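Local coordinates for protein anaphase-promoting complex subunit cut9 (Schizosaccharomyces pombe, PDB 2XPI) that forms part of the anaphase-promoting complex, a cell cycle-regulated E3 ubiquitin ligase controlling mitosis and G1, and dimerises and binds hcn1 through its TPR repeats, at residues N147-S150 / A151-Y154; A236-Q239 / L240-H244; R290-D293 / Y294-I298; P336-L339 / D340-P343; P408-I411 / G412-H415. All blocks are in the same frame, centred on the assembly; numbering follows the deposited sequence.

Overall arrangement
Five local contacts follow one another along a largely helical TPR solenoid; none nests in or crosses another. Contact 1 closes the loop between helices 133-142 and 150-162 at the start of TPR 3. Contact 2, its centre about 26 Å from the centre of contact 1, ends helix 234-242 of TPR 5. Contact 3 lies in the last turns of helix 285-296 of TPR 6. Contact 4 turns the chain from helix 321-334 into helix 342-352, and contact 5 is a helical turn near the start of helix 407-420 in TPR 10. The last two touch, Pro-343 CB lying 4.0 Å from Pro-408 CG, where TPR 8 and TPR 10 meet.

Contact 1: residues N147-S150 / A151-Y154; sequences NRSS and ACRY
With chi1 at 178°, Ser-149 turns OG toward the backbone of Cys-152, while Arg-153, extended as far as CD and bent at chi3 (-136°), brings its guanidinium to Asn-147. The arrangement is an N-cap: Ser-149 stands just before helix 150-162, in TPR 3, and its OG accepts a weak hydrogen bond from Cys-152 N at 3.3 Å. The cap residue also lies against the helix through its CB, 3.5 Å from Cys-152 SG. Its carbonyl O takes the amide of Arg-153, N to O 3.1 Å, so both ends of the serine serve the first turn.

Arg-153 reaches back over this turn. Asn-147 OD1 lies at the edge of the guanidinium, near its plane, and is approached by both NH1 and NH2 in weak bonds of 3.4 Å each; the amide and guanidinium planes are 27° apart. The stronger partner of this arginine is Leu-172 O, which receives NE, so the group spans the loop before the helix and the end of helix 166-173. A methionine here would probably leave Asn-147 OD1 and Leu-172 O without their donors and let the loop before the helix move more freely.

Ala-151 and Cys-152 pack on Phe-121 of helix 117-129, and Tyr-154 lies against helix 198-212, sending its OH to Gln-97 O of the second subunit, in keeping with the part TPR repeats 1-7 play in dimerisation. The next backbone bond is straighter: Tyr-154 N points almost directly at Ser-150 O from 2.8 Å.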
loop_
_atom_site.group_PDB
_atom_site.type_symbol
_atom_site.label_atom_id
_atom_site.label_comp_id
_atom_site.label_asym_id
_atom_site.label_seq_id
_atom_site.Cartn_x
_atom_site.Cartn_y
_atom_site.Cartn_z
ATOM N N ASN A 147 -27.147 -6.542 0.596
ATOM C CA ASN A 147 -28.527 -6.501 1.054
ATOM C C ASN A 147 -28.847 -7.534 2.128
ATOM O O ASN A 147 -29.863 -7.444 2.814
ATOM C CB ASN A 147 -29.477 -6.669 -0.126
ATOM C CG ASN A 147 -30.104 -5.364 -0.548
ATOM O OD1 ASN A 147 -29.496 -4.294 -0.428
ATOM N ND2 ASN A 147 -31.335 -5.436 -1.036
ATOM N N ARG A 148 -27.972 -8.513 2.279
ATOM C CA ARG A 148 -28.270 -9.639 3.141
ATOM C C ARG A 148 -27.328 -9.671 4.337
ATOM O O ARG A 148 -27.425 -10.544 5.190
ATOM C CB ARG A 148 -28.173 -10.937 2.335
ATOM C CG ARG A 148 -29.095 -10.955 1.113
ATOM C CD ARG A 148 -28.527 -11.801 -0.010
ATOM N NE ARG A 148 -28.101 -13.111 0.468
ATOM C CZ ARG A 148 -27.270 -13.907 -0.196
ATOM N NH1 ARG A 148 -26.778 -13.508 -1.366
ATOM N NH2 ARG A 148 -26.923 -15.090 0.309
ATOM N N SER A 149 -26.421 -8.706 4.401
ATOM C CA SER A 149 -25.409 -8.692 5.444
ATOM C C SER A 149 -24.994 -7.246 5.711
ATOM O O SER A 149 -24.712 -6.509 4.775
ATOM C CB SER A 149 -24.215 -9.547 4.990
ATOM O OG SER A 149 -23.148 -9.555 5.927
ATOM N N SER A 150 -24.975 -6.827 6.972
ATOM C CA SER A 150 -24.521 -5.467 7.299
ATOM C C SER A 150 -23.002 -5.345 7.173
ATOM O O SER A 150 -22.480 -4.286 6.801
ATOM C CB SER A 150 -24.952 -5.054 8.705
ATOM O OG SER A 150 -26.335 -5.272 8.892
ATOM N N ALA A 151 -22.299 -6.431 7.496
ATOM C CA ALA A 151 -20.858 -6.459 7.344
ATOM C C ALA A 151 -20.510 -6.300 5.873
ATOM O O ALA A 151 -19.582 -5.574 5.519
ATOM C CB ALA A 151 -20.283 -7.751 7.893
ATOM N N CYS A 152 -21.259 -6.978 5.014
ATOM C CA CYS A 152 -20.991 -6.901 3.585
ATOM C C CYS A 152 -21.318 -5.508 3.040
ATOM O O CYS A 152 -20.660 -5.018 2.135
ATOM C CB CYS A 152 -21.756 -7.991 2.831
ATOM S SG CYS A 152 -21.193 -9.713 3.141
ATOM N N ARG A 153 -22.333 -4.867 3.604
ATOM C CA ARG A 153 -22.667 -3.495 3.234
ATOM C C ARG A 153 -21.557 -2.539 3.686
ATOM O O ARG A 153 -21.064 -1.719 2.907
ATOM C CB ARG A 153 -24.010 -3.091 3.847
ATOM C CG ARG A 153 -24.582 -1.819 3.293
ATOM C CD ARG A 153 -26.007 -1.600 3.780
ATOM N NE ARG A 153 -26.865 -1.161 2.679
ATOM C CZ ARG A 153 -27.705 -1.951 2.018
ATOM N NH1 ARG A 153 -27.840 -3.224 2.364
ATOM N NH2 ARG A 153 -28.427 -1.462 1.019
ATOM N N TYR A 154 -21.164 -2.642 4.947
ATOM C CA TYR A 154 -20.031 -1.882 5.412
ATOM C C TYR A 154 -18.805 -2.034 4.506
ATOM O O TYR A 154 -18.180 -1.037 4.118
ATOM C CB TYR A 154 -19.653 -2.290 6.824
ATOM C CG TYR A 154 -18.376 -1.647 7.289
ATOM C CD1 TYR A 154 -18.346 -0.295 7.628
ATOM C CD2 TYR A 154 -17.201 -2.380 7.397
ATOM C CE1 TYR A 154 -17.172 0.319 8.054
ATOM C CE2 TYR A 154 -16.019 -1.781 7.829
ATOM C CZ TYR A 154 -16.010 -0.427 8.150
ATOM O OH TYR A 154 -14.856 0.180 8.586
#

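Contact 2: residues A236-Q239 / L240-H244; sequences AFDQ and LVSNH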
loop_
_atom_site.group_PDB
_atom_site.type_symbol
_atom_site.label_atom_id
_atom_site.label_comp_id
_atom_site.label_asym_id
_atom_site.label_seq_id
_atom_site.Cartn_x
_atom_site.Cartn_y
_atom_site.Cartn_z
ATOM N N ALA A 236 -14.330 8.312 14.127
ATOM C CA ALA A 236 -15.204 9.474 13.980
ATOM C C ALA A 236 -14.744 10.665 14.841
ATOM O O ALA A 236 -14.557 11.765 14.337
ATOM C CB ALA A 236 -16.624 9.099 14.332
ATOM N N PHE A 237 -14.588 10.429 16.136
ATOM C CA PHE A 237 -14.061 11.398 17.092
ATOM C C PHE A 237 -12.766 11.991 16.574
ATOM O O PHE A 237 -12.570 13.209 16.558
ATOM C CB PHE A 237 -13.783 10.680 18.421
ATOM C CG PHE A 237 -13.470 11.591 19.554
ATOM C CD1 PHE A 237 -14.343 12.610 19.906
ATOM C CD2 PHE A 237 -12.310 11.427 20.289
ATOM C CE1 PHE A 237 -14.050 13.471 20.963
ATOM C CE2 PHE A 237 -12.018 12.268 21.352
ATOM C CZ PHE A 237 -12.886 13.295 21.685
ATOM N N ASP A 238 -11.866 11.121 16.147
ATOM C CA ASP A 238 -10.603 11.591 15.634
ATOM C C ASP A 238 -10.793 12.465 14.388
ATOM O O ASP A 238 -10.058 13.420 14.195
ATOM C CB ASP A 238 -9.666 10.422 15.360
ATOM C CG ASP A 238 -8.388 10.860 14.688
ATOM O OD1 ASP A 238 -8.131 10.422 13.539
ATOM O OD2 ASP A 238 -7.657 11.677 15.292
ATOM N N GLN A 239 -11.768 12.145 13.540
ATOM C CA GLN A 239 -12.061 13.007 12.403
ATOM C C GLN A 239 -12.629 14.354 12.859
ATOM O O GLN A 239 -12.130 15.396 12.465
ATOM C CB GLN A 239 -13.013 12.345 11.406
ATOM C CG GLN A 239 -12.373 11.297 10.498
ATOM C CD GLN A 239 -11.083 11.767 9.837
ATOM O OE1 GLN A 239 -11.083 12.684 9.011
ATOM N NE2 GLN A 239 -9.977 11.129 10.192
ATOM N N LEU A 240 -13.671 14.335 13.684
ATOM C CA LEU A 240 -14.232 15.574 14.208
ATOM C C LEU A 240 -13.141 16.460 14.779
ATOM O O LEU A 240 -12.965 17.581 14.337
ATOM C CB LEU A 240 -15.276 15.291 15.279
ATOM C CG LEU A 240 -16.591 14.760 14.714
ATOM C CD1 LEU A 240 -17.392 14.075 15.798
ATOM C CD2 LEU A 240 -17.400 15.878 14.059
ATOM N N VAL A 241 -12.408 15.952 15.755
ATOM C CA VAL A 241 -11.334 16.700 16.385
ATOM C C VAL A 241 -10.190 17.119 15.446
ATOM O O VAL A 241 -9.732 18.253 15.499
ATOM C CB VAL A 241 -10.763 15.910 17.557
ATOM C CG1 VAL A 241 -9.453 16.509 18.000
ATOM C CG2 VAL A 241 -11.777 15.861 18.695
ATOM N N SER A 242 -9.738 16.223 14.578
ATOM C CA SER A 242 -8.638 16.529 13.648
ATOM C C SER A 242 -8.995 17.442 12.490
ATOM O O SER A 242 -8.129 18.127 11.971
ATOM C CB SER A 242 -8.044 15.251 13.060
ATOM O OG SER A 242 -7.052 14.747 13.922
ATOM N N ASN A 243 -10.247 17.396 12.047
ATOM C CA ASN A 243 -10.720 18.256 10.972
ATOM C C ASN A 243 -11.358 19.508 11.557
ATOM O O ASN A 243 -11.916 20.335 10.832
ATOM C CB ASN A 243 -11.720 17.522 10.080
ATOM C CG ASN A 243 -11.046 16.616 9.067
ATOM O OD1 ASN A 243 -9.926 16.882 8.627
ATOM N ND2 ASN A 243 -11.735 15.538 8.680
ATOM N N HIS A 244 -11.265 19.627 12.882
ATOM C CA HIS A 244 -11.745 20.796 13.613
ATOM C C HIS A 244 -13.156 21.168 13.178
ATOM O O HIS A 244 -13.484 22.339 13.019
ATOM C CB HIS A 244 -10.773 21.971 13.438
ATOM C CG HIS A 244 -9.366 21.649 13.838
ATOM N ND1 HIS A 244 -8.969 21.556 15.157
ATOM C CD2 HIS A 244 -8.266 21.381 13.093
ATOM C CE1 HIS A 244 -7.685 21.247 15.207
ATOM N NE2 HIS A 244 -7.233 21.139 13.969
#
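The contact forms the C-terminal end of helix 234-242 in TPR 5, where Phe-237 meets Val-241 one turn on and the chain leaves the helix in a Schellman motif at His-244, which has a positive phi of 48°. Four regular backbone bonds carry the chain to the end: Leu-240 N to Ala-236 O at 2.8 Å, Val-241 N to Phe-237 O at 2.9 Å, Ser-242 N to Asp-238 O at 2.8 Å and Asn-243 N to Gln-239 O, also 2.8 Å. Beyond them His-244 N makes a weak bond back to Val-241 O.

The apolar part is a CH-pi contact. Val-241 CG2, held beside its own backbone N by a chi1 of 166°, lies over one face of the Phe-237 ring, 4.2 Å from the centroid and 17° off the ring normal. On the more polar flank, Ser-242 OG gives a weak hydrogen bond to Asp-238 OD2 at 3.4 Å; Asp-238 CG, beside its own carbonyl carbon, brings OD2 near the serine. Next to this pair, Gln-239 and Asn-243 run alongside each other in the same direction with their amide groups adjacent.

Each flank has its own neighbours. The Phe-237 ring stacks on Tyr-275 of helix 268-276 and also packs on Val-255 of helix 248-257, whose Leu-254 receives Leu-240. Gln-239 lies against Tyr-204 and Gln-208 of helix 198-212, and Asp-238 packs on Lys-101 of the second subunit. Helix 234-242 thus packs on both helices 216-229 and 248-257, with Ala-236 on Ala-226 of the former.

Contact 3: residues R290-D293 / Y294-I298; sequences RAED and YLSSI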
loop_
_atom_site.group_PDB
_atom_site.type_symbol
_atom_site.label_atom_id
_atom_site.label_comp_id
_atom_site.label_asym_id
_atom_site.label_seq_id
_atom_site.Cartn_x
_atom_site.Cartn_y
_atom_site.Cartn_z
ATOM N N ARG A 290 -10.248 16.076 37.224
ATOM C CA ARG A 290 -10.590 14.818 37.871
ATOM C C ARG A 290 -10.434 13.653 36.907
ATOM O O ARG A 290 -10.184 12.523 37.319
ATOM C CB ARG A 290 -12.003 14.857 38.443
ATOM C CG ARG A 290 -13.031 15.455 37.520
ATOM C CD ARG A 290 -14.415 15.254 38.101
ATOM N NE ARG A 290 -15.372 16.201 37.546
ATOM C CZ ARG A 290 -15.437 17.482 37.895
ATOM N NH1 ARG A 290 -14.593 17.974 38.797
ATOM N NH2 ARG A 290 -16.344 18.273 37.340
ATOM N N ALA A 291 -10.590 13.943 35.620
ATOM C CA ALA A 291 -10.347 12.967 34.576
ATOM C C ALA A 291 -8.878 12.639 34.571
ATOM O O ALA A 291 -8.487 11.481 34.430
ATOM C CB ALA A 291 -10.738 13.525 33.241
ATOM N N GLU A 292 -8.067 13.679 34.719
ATOM C CA GLU A 292 -6.621 13.533 34.752
ATOM C C GLU A 292 -6.196 12.849 36.057
ATOM O O GLU A 292 -5.199 12.123 36.100
ATOM C CB GLU A 292 -5.951 14.901 34.595
ATOM C CG GLU A 292 -4.460 14.856 34.255
ATOM C CD GLU A 292 -3.585 14.428 35.441
ATOM O OE1 GLU A 292 -3.814 14.918 36.576
ATOM O OE2 GLU A 292 -2.667 13.599 35.238
ATOM N N ASP A 293 -6.962 13.063 37.121
ATOM C CA ASP A 293 -6.638 12.419 38.376
ATOM C C ASP A 293 -7.051 10.950 38.373
ATOM O O ASP A 293 -6.268 10.065 38.734
ATOM C CB ASP A 293 -7.275 13.154 39.546
ATOM C CG ASP A 293 -6.278 13.443 40.642
ATOM O OD1 ASP A 293 -5.091 13.669 40.304
ATOM O OD2 ASP A 293 -6.671 13.438 41.832
ATOM N N TYR A 294 -8.288 10.700 37.959
ATOM C CA TYR A 294 -8.788 9.346 37.824
ATOM C C TYR A 294 -7.826 8.480 37.008
ATOM O O TYR A 294 -7.475 7.378 37.429
ATOM C CB TYR A 294 -10.165 9.364 37.180
ATOM C CG TYR A 294 -10.783 8.007 37.015
ATOM C CD1 TYR A 294 -11.002 7.180 38.112
ATOM C CD2 TYR A 294 -11.160 7.546 35.763
ATOM C CE1 TYR A 294 -11.587 5.925 37.961
ATOM C CE2 TYR A 294 -11.737 6.309 35.600
ATOM C CZ TYR A 294 -11.950 5.499 36.698
ATOM O OH TYR A 294 -12.530 4.265 36.523
ATOM N N LEU A 295 -7.390 8.978 35.856
ATOM C CA LEU A 295 -6.514 8.199 34.978
ATOM C C LEU A 295 -5.090 7.996 35.519
ATOM O O LEU A 295 -4.446 6.979 35.240
ATOM C CB LEU A 295 -6.470 8.817 33.579
ATOM C CG LEU A 295 -7.478 8.330 32.535
ATOM C CD1 LEU A 295 -8.500 7.358 33.105
ATOM C CD2 LEU A 295 -8.147 9.514 31.889
ATOM N N SER A 296 -4.600 8.960 36.291
ATOM C CA SER A 296 -3.305 8.812 36.947
ATOM C C SER A 296 -3.345 7.805 38.104
ATOM O O SER A 296 -2.321 7.216 38.458
ATOM C CB SER A 296 -2.772 10.168 37.416
ATOM O OG SER A 296 -2.154 10.856 36.334
ATOM N N SER A 297 -4.526 7.598 38.681
ATOM C CA SER A 297 -4.690 6.576 39.708
ATOM C C SER A 297 -4.758 5.158 39.109
ATOM O O SER A 297 -4.635 4.167 39.832
ATOM C CB SER A 297 -5.930 6.855 40.573
ATOM O OG SER A 297 -7.128 6.485 39.913
ATOM N N ILE A 298 -4.965 5.069 37.796
ATOM C CA ILE A 298 -4.945 3.787 37.107
ATOM C C ILE A 298 -3.495 3.378 36.883
ATOM O O ILE A 298 -2.724 4.070 36.209
ATOM C CB ILE A 298 -5.658 3.836 35.737
ATOM C CG1 ILE A 298 -7.040 4.468 35.856
ATOM C CG2 ILE A 298 -5.763 2.441 35.141
ATOM C CD1 ILE A 298 -8.024 3.622 36.583
#
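The flat carboxylate of Glu-292 is met from above its plane by Ser-296 OG, which gives a hydrogen bond to OE2 at 3.0 Å from a position 40° out of that plane. A bend at chi2 (-73°) folds the glutamate along helix 285-296, in TPR 6, to reach this serine one turn later. The same OE2 forms a salt bridge with Lys-311 of helix 305-317. A second flat group, the phenol ring of Tyr-294, leads away from the preceding turn and packs on Ser-273 of helix 268-276 and on Arg-83 of the second subunit.

Backbone bonds complete the turn: Tyr-294 N reaches Arg-290 O at 2.7 Å, and Leu-295 N reaches Ala-291 O at 3.1 Å. Farther on, Ser-297 N binds Asp-293 O at 3.0 Å, while Ser-297 OG donates to Tyr-294 O at 2.7 Å, so the serine closes on two carbonyls of the preceding turn.

With a hydroxyl and an ammonium group both on OE2, the Glu-292 carboxylate is probably favoured as the ionised form and its rotation restricted, joining helix 285-296 to helix 305-317.

Contact 4: residues P336-L339 / D340-P343; sequences PYNL and DVYP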
loop_
_atom_site.group_PDB
_atom_site.type_symbol
_atom_site.label_atom_id
_atom_site.label_comp_id
_atom_site.label_asym_id
_atom_site.label_seq_id
_atom_site.Cartn_x
_atom_site.Cartn_y
_atom_site.Cartn_z
ATOM N N PRO A 336 9.669 6.697 20.424
ATOM C CA PRO A 336 10.377 7.540 19.453
ATOM C C PRO A 336 9.589 7.737 18.181
ATOM O O PRO A 336 9.894 8.644 17.408
ATOM C CB PRO A 336 11.649 6.748 19.146
ATOM C CG PRO A 336 11.710 5.640 20.192
ATOM C CD PRO A 336 10.301 5.377 20.593
ATOM N N TYR A 337 8.586 6.905 17.953
ATOM C CA TYR A 337 7.778 7.041 16.744
ATOM C C TYR A 337 6.469 7.740 17.034
ATOM O O TYR A 337 5.562 7.731 16.206
ATOM C CB TYR A 337 7.492 5.686 16.094
ATOM C CG TYR A 337 8.723 4.975 15.609
ATOM C CD1 TYR A 337 9.054 4.976 14.266
ATOM C CD2 TYR A 337 9.561 4.305 16.498
ATOM C CE1 TYR A 337 10.182 4.319 13.811
ATOM C CE2 TYR A 337 10.689 3.648 16.056
ATOM C CZ TYR A 337 10.996 3.660 14.704
ATOM O OH TYR A 337 12.120 3.015 14.240
ATOM N N ASN A 338 6.348 8.334 18.214
ATOM C CA ASN A 338 5.192 9.176 18.458
ATOM C C ASN A 338 5.354 10.555 17.790
ATOM O O ASN A 338 6.331 11.271 18.030
ATOM C CB ASN A 338 4.894 9.313 19.943
ATOM C CG ASN A 338 3.659 10.140 20.186
ATOM O OD1 ASN A 338 3.403 11.099 19.456
ATOM N ND2 ASN A 338 2.883 9.778 21.189
ATOM N N LEU A 339 4.396 10.911 16.945
ATOM C CA LEU A 339 4.519 12.101 16.119
ATOM C C LEU A 339 3.683 13.275 16.622
ATOM O O LEU A 339 3.990 14.436 16.333
ATOM C CB LEU A 339 4.153 11.769 14.674
ATOM C CG LEU A 339 5.346 11.752 13.718
ATOM C CD1 LEU A 339 6.616 11.396 14.479
ATOM C CD2 LEU A 339 5.109 10.813 12.549
ATOM N N ASP A 340 2.638 12.972 17.382
ATOM C CA ASP A 340 1.762 13.995 17.939
ATOM C C ASP A 340 2.498 14.870 18.932
ATOM O O ASP A 340 2.036 15.943 19.292
ATOM C CB ASP A 340 0.594 13.348 18.669
ATOM C CG ASP A 340 -0.296 12.526 17.752
ATOM O OD1 ASP A 340 -0.886 11.552 18.274
ATOM O OD2 ASP A 340 -0.417 12.852 16.538
ATOM N N VAL A 341 3.638 14.398 19.407
ATOM C CA VAL A 341 4.339 15.119 20.440
ATOM C C VAL A 341 5.082 16.311 19.850
ATOM O O VAL A 341 5.436 17.248 20.570
ATOM C CB VAL A 341 5.326 14.214 21.185
ATOM C CG1 VAL A 341 6.602 14.073 20.392
ATOM C CG2 VAL A 341 5.634 14.810 22.522
ATOM N N TYR A 342 5.300 16.295 18.542
ATOM C CA TYR A 342 6.196 17.283 17.939
ATOM C C TYR A 342 5.791 18.774 17.976
ATOM O O TYR A 342 6.616 19.621 18.294
ATOM C CB TYR A 342 6.672 16.843 16.550
ATOM C CG TYR A 342 7.803 15.856 16.636
ATOM C CD1 TYR A 342 9.040 16.258 17.070
ATOM C CD2 TYR A 342 7.627 14.517 16.314
ATOM C CE1 TYR A 342 10.082 15.372 17.172
ATOM C CE2 TYR A 342 8.664 13.618 16.417
ATOM C CZ TYR A 342 9.890 14.057 16.841
ATOM O OH TYR A 342 10.957 13.197 16.953
ATOM N N PRO A 343 4.537 19.109 17.656
ATOM C CA PRO A 343 4.221 20.545 17.733
ATOM C C PRO A 343 4.566 21.208 19.082
ATOM O O PRO A 343 5.167 22.302 19.105
ATOM C CB PRO A 343 2.722 20.574 17.492
ATOM C CG PRO A 343 2.496 19.382 16.555
ATOM C CD PRO A 343 3.458 18.325 17.020
#
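Leu-339 and Tyr-342 make the packed side of the turn that leads into helix 342-352: Leu-339 CD1 comes to the ring edge of Tyr-342, 3.6 Å from CE2, the two side chains crossing obliquely. Val-341 CG1 lies over one face of the same ring, toward its rim. Tyr-342 also touches Leu-332 of helix 321-334, Ile-361 and Leu-365 of helix 355-368 and Val-374 of helix 373-385, so residues of three helices pack on it. An alanine here is likely to open a gap among these helices and leave Leu-339 CD1 without the ring edge it packs on.

The backbone beneath is a type I beta turn from Leu-339 to Tyr-342, closed by Tyr-342 N to Leu-339 O at 3.2 Å. Ahead of it Asn-338, whose CG is anti to its N (chi1 -178°), brings OD1 to two amides of the turn: it accepts weakly from Asp-340 N at 2.9 Å, in the manner of an Asx turn, and weakly from Val-341 N at 3.3 Å.

The looser side faces solvent. Asp-340 is exposed and touches the preceding residues mainly through CB, 3.7 Å from Asn-338 OD1. Pro-336 is likewise exposed, while Tyr-337 packs on Cys-138 of the second subunit. Pro-343, by contrast, packs against the backbone of another protein chain, consistent with the binding of hcn1 by TPR 8.

One side-chain oxygen thus serves two amides at the start of the turn; both bonds are weak, so the polar grip is loose and is accompanied by the apolar packing of Tyr-342.

Contact 5: residues P408-I411 / G412-H415; sequences PAWI and GFAH
The shortest polar bond of this turn runs from Ala-414 N to Trp-410 O, 2.8 Å long and nearly straight at 167°. It is one of four consecutive helical bonds in helix 407-420, of TPR 10, beginning with Gly-412 N to Pro-408 O at 3.1 Å and ending with His-415 N to Ile-411 O at 2.9 Å.

Side chains three residues apart meet on one flank. The indole of Trp-410 and the phenyl ring of Phe-413 lie side by side, pointing the same way, and Trp-410 CZ3 comes to the edge of the Phe-413 ring, 3.8 Å from CD2. The rings are oblique, their planes at 66° and their centroids 5.8 Å apart. A chi1 of -77° helps to set the indole beside Phe-413, and Trp-410 NE1 gives a hydrogen bond to Pro-404 O, which probably limits the indole's rotation. Phe-413 in turn meets Phe-417 edge-to-face.

On another flank, Ile-411 and His-415 also lie alongside each other, four residues apart, and His-415 meets the ring of Phe-446 edge-to-face. Both touch apolar side chains of another protein chain, and Pro-408 packs on its backbone; this agrees with the binding of hcn1 by TPR repeats 8 and 10-13. Ala-414, between the flanks, packs on Ala-429 and Tyr-430 of helix 423-435, and Ala-409 sits against Ser-399 and Ser-400 of helix 389-402.

Backbone polarity is thus met along the helix itself, so that the side chains present a largely apolar surface to the neighbouring helices and to the bound chain, with the indole N-H satisfied by Pro-404.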
loop_
_atom_site.group_PDB
_atom_site.type_symbol
_atom_site.label_atom_id
_atom_site.label_comp_id
_atom_site.label_asym_id
_atom_site.label_seq_id
_atom_site.Cartn_x
_atom_site.Cartn_y
_atom_site.Cartn_z
ATOM N N PRO A 408 -0.737 24.303 13.678
ATOM C CA PRO A 408 0.640 24.756 13.934
ATOM C C PRO A 408 1.377 25.266 12.698
ATOM O O PRO A 408 2.146 26.217 12.809
ATOM C CB PRO A 408 1.324 23.489 14.481
ATOM C CG PRO A 408 0.239 22.749 15.165
ATOM C CD PRO A 408 -1.025 23.021 14.366
ATOM N N ALA A 409 1.156 24.665 11.536
ATOM C CA ALA A 409 1.853 25.091 10.323
ATOM C C ALA A 409 1.329 26.437 9.854
ATOM O O ALA A 409 2.063 27.221 9.244
ATOM C CB ALA A 409 1.687 24.070 9.238
ATOM N N TRP A 410 0.050 26.699 10.118
ATOM C CA TRP A 410 -0.554 27.971 9.746
ATOM C C TRP A 410 -0.028 29.095 10.620
ATOM O O TRP A 410 0.252 30.162 10.114
ATOM C CB TRP A 410 -2.084 27.902 9.799
ATOM C CG TRP A 410 -2.685 27.194 8.611
ATOM C CD1 TRP A 410 -3.144 25.909 8.569
ATOM C CD2 TRP A 410 -2.867 27.725 7.290
ATOM N NE1 TRP A 410 -3.605 25.611 7.314
ATOM C CE2 TRP A 410 -3.451 26.706 6.509
ATOM C CE3 TRP A 410 -2.614 28.966 6.699
ATOM C CZ2 TRP A 410 -3.785 26.890 5.162
ATOM C CZ3 TRP A 410 -2.937 29.145 5.356
ATOM C CH2 TRP A 410 -3.520 28.110 4.605
ATOM N N ILE A 411 0.115 28.850 11.925
ATOM C CA ILE A 411 0.691 29.839 12.837
ATOM C C ILE A 411 2.115 30.191 12.400
ATOM O O ILE A 411 2.447 31.364 12.222
ATOM C CB ILE A 411 0.682 29.369 14.319
ATOM C CG1 ILE A 411 -0.752 29.311 14.865
ATOM C CG2 ILE A 411 1.454 30.329 15.189
ATOM C CD1 ILE A 411 -1.608 30.558 14.550
ATOM N N GLY A 412 2.947 29.173 12.198
ATOM C CA GLY A 412 4.275 29.391 11.654
ATOM C C GLY A 412 4.252 30.182 10.361
ATOM O O GLY A 412 5.089 31.053 10.152
ATOM N N PHE A 413 3.298 29.873 9.488
ATOM C CA PHE A 413 3.154 30.548 8.203
ATOM C C PHE A 413 2.857 32.040 8.428
ATOM O O PHE A 413 3.523 32.920 7.870
ATOM C CB PHE A 413 2.000 29.899 7.450
ATOM C CG PHE A 413 1.945 30.219 5.998
ATOM C CD1 PHE A 413 3.101 30.416 5.264
ATOM C CD2 PHE A 413 0.721 30.278 5.346
ATOM C CE1 PHE A 413 3.048 30.692 3.898
ATOM C CE2 PHE A 413 0.652 30.579 3.981
ATOM C CZ PHE A 413 1.826 30.784 3.258
ATOM N N ALA A 414 1.860 32.320 9.263
ATOM C CA ALA A 414 1.494 33.693 9.554
ATOM C C ALA A 414 2.641 34.491 10.168
ATOM O O ALA A 414 2.879 35.637 9.765
ATOM C CB ALA A 414 0.256 33.743 10.444
ATOM N N HIS A 415 3.343 33.913 11.142
ATOM C CA HIS A 415 4.493 34.601 11.764
ATOM C C HIS A 415 5.574 35.045 10.770
ATOM O O HIS A 415 6.152 36.117 10.922
ATOM C CB HIS A 415 5.146 33.749 12.855
ATOM C CG HIS A 415 4.308 33.598 14.080
ATOM N ND1 HIS A 415 4.552 32.636 15.033
ATOM C CD2 HIS A 415 3.225 34.285 14.507
ATOM C CE1 HIS A 415 3.652 32.735 15.995
ATOM N NE2 HIS A 415 2.833 33.727 15.699
#